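Local coordinates for protein 11S globulin (Wrightia tinctoria, PDB 5WXU) that binds the plant hormone auxin and probably serves as a seed storage protein, assembling as a hexamer of two-cupin subunits, at residues E43-A55 with V375-P389. Sequence-based numbering, arbitrary orientation.
Sequences ECDLQRVNPLEPA and VYDGDVRQGQLFIIP
Leu-52 and Leu-385 pair through their backbones as one antiparallel hydrogen-bonded bridge. Leu-52 N gives a bond to Leu-385 O (2.8 Å), and Leu-385 N returns one to Leu-52 O. Leu-52 O also accepts from Trp-68. Nearer the start of 43-55, Val-49 N bonds Val-375 O at 3.1 Å. Water 1 links the same oxygen to Arg-48 NE. Water 2 bridges Asn-50 O and Ile-387 N, where the two segments make no direct backbone bond.

The apolar contact centres on Pro-51. Its CD lies over one face of the Tyr-376 ring, 3.3 Å from Tyr-376 CZ, with the two side chains at about a right angle. The ring gets there because CG is anti to the backbone N (chi1 -179°). Tyr-376 OH then bonds Asp-379 O at 2.6 Å, in plane and on a lone pair, which fixes the ring's far end. A leucine here would probably leave Asp-379 O without this hydroxyl and Pro-51 without its flat cover. Pro-51 CB meets the amide of Gln-384, 3.5 Å from Gln-384 OE1. That oxygen also takes the N-H of Arg-381, so the amide is held across the type II turn 381-384. Val-49 CG1 meets Val-375 CG1 at 3.6 Å, and Leu-46 CD1 touches Pro-389 CG.

Beyond the contact, helix 73-78 packs on Leu-46, Leu-52 and Ile-387. Cys-44 is disulfide-bonded to Cys-77 in that helix.

The segment 43-55 leads into the first strand of the N-terminal cupin domain. Through the single Leu-52 to Leu-385 bridge it meets strand 385-388, an outermost strand of a C-terminal cupin sheet. The arrangement joins the two beta-barrel domains of the bicupin fold of 11S globulins.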
loop_
_atom_site.group_PDB
_atom_site.type_symbol
_atom_site.label_atom_id
_atom_site.label_comp_id
_atom_site.label_asym_id
_atom_site.label_seq_id
_atom_site.Cartn_x
_atom_site.Cartn_y
_atom_site.Cartn_z
ATOM N N GLU B 43 -13.599 -14.348 27.074
ATOM C CA GLU B 43 -14.874 -14.486 26.393
ATOM C C GLU B 43 -14.914 -15.542 25.251
ATOM O O GLU B 43 -16.006 -15.920 24.761
ATOM C CB GLU B 43 -15.376 -13.123 26.000
ATOM C CG GLU B 43 -14.518 -12.269 25.088
ATOM C CD GLU B 43 -13.366 -11.441 25.699
ATOM O OE1 GLU B 43 -12.817 -11.664 26.828
ATOM O OE2 GLU B 43 -12.867 -10.547 24.950
ATOM N N CYS B 44 -13.734 -15.987 24.800
ATOM C CA CYS B 44 -13.602 -17.030 23.815
ATOM C C CYS B 44 -12.973 -18.311 24.426
ATOM O O CYS B 44 -12.536 -19.235 23.717
ATOM C CB CYS B 44 -12.728 -16.566 22.654
ATOM S SG CYS B 44 -13.680 -15.543 21.469
ATOM N N ASP B 45 -13.040 -18.406 25.745
ATOM C CA ASP B 45 -12.544 -19.635 26.405
ATOM C C ASP B 45 -13.792 -20.476 26.614
ATOM O O ASP B 45 -14.422 -20.438 27.669
ATOM C CB ASP B 45 -11.884 -19.280 27.694
ATOM C CG ASP B 45 -11.361 -20.515 28.433
ATOM O OD1 ASP B 45 -11.280 -21.589 27.819
ATOM O OD2 ASP B 45 -11.048 -20.394 29.611
ATOM N N LEU B 46 -14.171 -21.178 25.566
ATOM C CA LEU B 46 -15.389 -21.945 25.574
ATOM C C LEU B 46 -15.072 -23.431 25.809
ATOM O O LEU B 46 -14.198 -24.073 25.126
ATOM C CB LEU B 46 -16.142 -21.811 24.236
ATOM C CG LEU B 46 -16.264 -20.377 23.669
ATOM C CD1 LEU B 46 -16.967 -20.406 22.308
ATOM C CD2 LEU B 46 -16.990 -19.520 24.666
ATOM N N GLN B 47 -15.822 -23.991 26.739
ATOM C CA GLN B 47 -15.662 -25.403 27.122
ATOM C C GLN B 47 -16.551 -26.257 26.243
ATOM O O GLN B 47 -16.244 -27.414 26.001
ATOM C CB GLN B 47 -16.008 -25.593 28.612
ATOM C CG GLN B 47 -15.107 -24.795 29.563
ATOM C CD GLN B 47 -15.363 -23.265 29.569
ATOM O OE1 GLN B 47 -16.492 -22.777 29.334
ATOM N NE2 GLN B 47 -14.304 -22.505 29.832
ATOM N N ARG B 48 -17.644 -25.677 25.740
ATOM C CA ARG B 48 -18.522 -26.334 24.815
ATOM C C ARG B 48 -18.991 -25.369 23.720
ATOM O O ARG B 48 -19.103 -24.175 23.960
ATOM C CB ARG B 48 -19.724 -26.961 25.559
ATOM C CG ARG B 48 -21.007 -26.132 25.684
ATOM C CD ARG B 48 -22.101 -26.898 26.460
ATOM N NE ARG B 48 -22.368 -28.222 25.884
ATOM C CZ ARG B 48 -23.287 -29.082 26.328
ATOM N NH1 ARG B 48 -24.080 -28.775 27.352
ATOM N NH2 ARG B 48 -23.433 -30.263 25.722
ATOM N N VAL B 49 -19.224 -25.903 22.526
ATOM C CA VAL B 49 -19.916 -25.219 21.463
ATOM C C VAL B 49 -21.014 -26.184 20.992
ATOM O O VAL B 49 -20.970 -27.373 21.304
ATOM C CB VAL B 49 -18.933 -24.718 20.370
ATOM C CG1 VAL B 49 -17.758 -23.989 21.021
ATOM C CG2 VAL B 49 -18.448 -25.832 19.496
ATOM N N ASN B 50 -22.068 -25.668 20.411
ATOM C CA ASN B 50 -23.182 -26.500 19.979
ATOM C C ASN B 50 -23.649 -25.878 18.706
ATOM O O ASN B 50 -23.581 -24.678 18.578
ATOM C CB ASN B 50 -24.367 -26.492 20.992
ATOM C CG ASN B 50 -23.971 -27.004 22.362
ATOM O OD1 ASN B 50 -23.858 -26.229 23.316
ATOM N ND2 ASN B 50 -23.727 -28.303 22.468
ATOM N N PRO B 51 -24.175 -26.673 17.790
ATOM C CA PRO B 51 -24.975 -26.125 16.702
ATOM C C PRO B 51 -26.158 -25.412 17.308
ATOM O O PRO B 51 -26.664 -25.806 18.415
ATOM C CB PRO B 51 -25.424 -27.371 15.903
ATOM C CG PRO B 51 -24.611 -28.498 16.404
ATOM C CD PRO B 51 -24.190 -28.155 17.777
ATOM N N LEU B 52 -26.558 -24.323 16.658
ATOM C CA LEU B 52 -27.528 -23.400 17.237
ATOM C C LEU B 52 -28.626 -23.214 16.237
ATOM O O LEU B 52 -28.370 -23.192 15.024
ATOM C CB LEU B 52 -26.892 -21.989 17.494
ATOM C CG LEU B 52 -25.682 -21.946 18.401
ATOM C CD1 LEU B 52 -25.173 -20.529 18.580
ATOM C CD2 LEU B 52 -26.126 -22.539 19.737
ATOM N N GLU B 53 -29.851 -22.993 16.725
ATOM C CA GLU B 53 -30.982 -22.613 15.889
ATOM C C GLU B 53 -31.449 -21.223 16.283
ATOM O O GLU B 53 -31.092 -20.774 17.359
ATOM C CB GLU B 53 -32.063 -23.707 15.996
ATOM C CG GLU B 53 -31.775 -24.810 14.996
ATOM C CD GLU B 53 -32.717 -25.953 15.047
ATOM O OE1 GLU B 53 -33.390 -26.125 16.107
ATOM O OE2 GLU B 53 -32.782 -26.667 14.006
ATOM N N PRO B 54 -32.215 -20.540 15.407
ATOM C CA PRO B 54 -32.693 -19.236 15.742
ATOM C C PRO B 54 -33.562 -19.227 17.010
ATOM O O PRO B 54 -34.117 -20.267 17.389
ATOM C CB PRO B 54 -33.512 -18.820 14.543
ATOM C CG PRO B 54 -33.149 -19.723 13.435
ATOM C CD PRO B 54 -32.516 -20.927 14.020
ATOM N N ALA B 55 -33.577 -18.106 17.704
ATOM C CA ALA B 55 -34.195 -18.047 19.037
ATOM C C ALA B 55 -35.440 -17.212 19.012
ATOM O O ALA B 55 -36.132 -17.176 20.017
ATOM C CB ALA B 55 -33.239 -17.496 20.069
ATOM N N VAL B 375 -14.980 -30.336 22.961
ATOM C CA VAL B 375 -15.765 -29.157 23.039
ATOM C C VAL B 375 -17.134 -29.407 22.396
ATOM O O VAL B 375 -18.134 -28.831 22.803
ATOM C CB VAL B 375 -14.941 -28.017 22.361
ATOM C CG1 VAL B 375 -15.815 -26.895 21.900
ATOM C CG2 VAL B 375 -13.883 -27.554 23.330
ATOM N N TYR B 376 -17.172 -30.260 21.375
ATOM C CA TYR B 376 -18.427 -30.721 20.771
ATOM C C TYR B 376 -18.111 -32.005 20.036
ATOM O O TYR B 376 -17.073 -32.120 19.355
ATOM C CB TYR B 376 -19.069 -29.709 19.796
ATOM C CG TYR B 376 -20.365 -30.169 19.208
ATOM C CD1 TYR B 376 -21.507 -30.278 20.013
ATOM C CD2 TYR B 376 -20.476 -30.640 17.894
ATOM C CE1 TYR B 376 -22.714 -30.711 19.504
ATOM C CE2 TYR B 376 -21.711 -31.056 17.368
ATOM C CZ TYR B 376 -22.828 -31.148 18.201
ATOM O OH TYR B 376 -24.074 -31.588 17.713
ATOM N N ASP B 377 -19.005 -32.984 20.139
ATOM C CA ASP B 377 -18.875 -34.165 19.274
ATOM C C ASP B 377 -20.284 -34.652 19.033
ATOM O O ASP B 377 -20.853 -35.265 19.948
ATOM C CB ASP B 377 -18.026 -35.290 19.898
ATOM C CG ASP B 377 -17.770 -36.498 18.912
ATOM O OD1 ASP B 377 -18.169 -36.463 17.727
ATOM O OD2 ASP B 377 -17.052 -37.456 19.285
ATOM N N GLY B 378 -20.835 -34.351 17.859
ATOM C CA GLY B 378 -22.220 -34.687 17.516
ATOM C C GLY B 378 -22.648 -34.299 16.128
ATOM O O GLY B 378 -21.827 -33.897 15.292
ATOM N N ASP B 379 -23.940 -34.434 15.861
ATOM C CA ASP B 379 -24.499 -34.126 14.571
ATOM C C ASP B 379 -24.561 -32.656 14.256
ATOM O O ASP B 379 -24.634 -31.812 15.182
ATOM C CB ASP B 379 -25.922 -34.663 14.461
ATOM C CG ASP B 379 -25.979 -36.197 14.583
ATOM O OD1 ASP B 379 -25.008 -36.886 14.154
ATOM O OD2 ASP B 379 -27.025 -36.688 15.072
ATOM N N VAL B 380 -24.507 -32.351 12.958
ATOM C CA VAL B 380 -24.962 -31.098 12.454
ATOM C C VAL B 380 -25.939 -31.412 11.395
ATOM O O VAL B 380 -25.806 -32.428 10.684
ATOM C CB VAL B 380 -23.846 -30.143 11.981
ATOM C CG1 VAL B 380 -22.918 -29.856 13.146
ATOM C CG2 VAL B 380 -23.054 -30.731 10.776
ATOM N N ARG B 381 -26.925 -30.555 11.255
ATOM C CA ARG B 381 -27.904 -30.769 10.221
ATOM C C ARG B 381 -28.462 -29.528 9.663
ATOM O O ARG B 381 -28.229 -28.469 10.229
ATOM C CB ARG B 381 -28.990 -31.714 10.749
ATOM C CG ARG B 381 -29.835 -31.242 11.906
ATOM C CD ARG B 381 -30.491 -32.485 12.614
ATOM N NE ARG B 381 -30.675 -33.639 11.689
ATOM C CZ ARG B 381 -29.916 -34.759 11.585
ATOM N NH1 ARG B 381 -28.857 -35.008 12.388
ATOM N NH2 ARG B 381 -30.222 -35.653 10.638
ATOM N N GLN B 382 -29.228 -29.668 8.573
ATOM C CA GLN B 382 -29.771 -28.553 7.795
ATOM C C GLN B 382 -30.492 -27.554 8.703
ATOM O O GLN B 382 -31.254 -27.887 9.626
ATOM C CB GLN B 382 -30.696 -29.028 6.691
ATOM C CG GLN B 382 -31.257 -27.924 5.810
ATOM C CD GLN B 382 -32.298 -28.447 4.851
ATOM O OE1 GLN B 382 -32.041 -29.363 4.078
ATOM N NE2 GLN B 382 -33.492 -27.874 4.911
ATOM N N GLY B 383 -30.197 -26.292 8.441
ATOM C CA GLY B 383 -30.757 -25.180 9.186
ATOM C C GLY B 383 -30.006 -24.771 10.416
ATOM O O GLY B 383 -30.349 -23.763 11.002
ATOM N N GLN B 384 -28.975 -25.501 10.823
ATOM C CA GLN B 384 -28.194 -25.171 11.956
ATOM C C GLN B 384 -26.985 -24.280 11.563
ATOM O O GLN B 384 -26.411 -24.468 10.496
ATOM C CB GLN B 384 -27.709 -26.394 12.722
ATOM C CG GLN B 384 -28.860 -27.269 13.279
ATOM C CD GLN B 384 -28.346 -28.477 14.030
ATOM O OE1 GLN B 384 -27.408 -29.099 13.598
ATOM N NE2 GLN B 384 -28.898 -28.743 15.222
ATOM N N LEU B 385 -26.637 -23.399 12.501
ATOM C CA LEU B 385 -25.413 -22.622 12.515
ATOM C C LEU B 385 -24.417 -23.197 13.511
ATOM O O LEU B 385 -24.804 -23.594 14.616
ATOM C CB LEU B 385 -25.764 -21.198 12.946
ATOM C CG LEU B 385 -24.796 -20.041 12.635
ATOM C CD1 LEU B 385 -24.905 -19.669 11.153
ATOM C CD2 LEU B 385 -25.037 -18.821 13.531
ATOM N N PHE B 386 -23.121 -23.166 13.199
ATOM C CA PHE B 386 -22.069 -23.554 14.188
ATOM C C PHE B 386 -20.833 -22.689 14.077
ATOM O O PHE B 386 -20.443 -22.278 12.925
ATOM C CB PHE B 386 -21.692 -25.068 14.227
ATOM C CG PHE B 386 -21.202 -25.670 12.957
ATOM C CD1 PHE B 386 -19.842 -25.732 12.693
ATOM C CD2 PHE B 386 -22.059 -26.255 12.042
ATOM C CE1 PHE B 386 -19.344 -26.312 11.555
ATOM C CE2 PHE B 386 -21.574 -26.810 10.879
ATOM C CZ PHE B 386 -20.191 -26.887 10.652
ATOM N N ILE B 387 -20.312 -22.335 15.249
ATOM C CA ILE B 387 -19.171 -21.420 15.374
ATOM C C ILE B 387 -17.968 -22.230 15.829
ATOM O O ILE B 387 -18.064 -22.966 16.774
ATOM C CB ILE B 387 -19.462 -20.264 16.368
ATOM C CG1 ILE B 387 -20.385 -19.204 15.784
ATOM C CG2 ILE B 387 -18.194 -19.490 16.680
ATOM C CD1 ILE B 387 -21.565 -19.663 15.110
ATOM N N ILE B 388 -16.855 -22.142 15.107
ATOM C CA ILE B 388 -15.590 -22.696 15.492
ATOM C C ILE B 388 -14.607 -21.527 15.706
ATOM O O ILE B 388 -14.180 -20.923 14.703
ATOM C CB ILE B 388 -15.023 -23.686 14.510
ATOM C CG1 ILE B 388 -15.991 -24.849 14.337
ATOM C CG2 ILE B 388 -13.755 -24.270 15.069
ATOM C CD1 ILE B 388 -15.836 -25.582 13.089
ATOM N N PRO B 389 -14.299 -21.202 16.945
ATOM C CA PRO B 389 -13.292 -20.097 17.165
ATOM C C PRO B 389 -11.920 -20.420 16.614
ATOM O O PRO B 389 -11.525 -21.587 16.483
ATOM C CB PRO B 389 -13.206 -19.966 18.702
ATOM C CG PRO B 389 -14.525 -20.600 19.205
ATOM C CD PRO B 389 -14.749 -21.745 18.244
HETATM O O HOH W 1 -20.713 -30.091 23.927
HETATM O O HOH W 2 -21.609 -23.350 17.618
#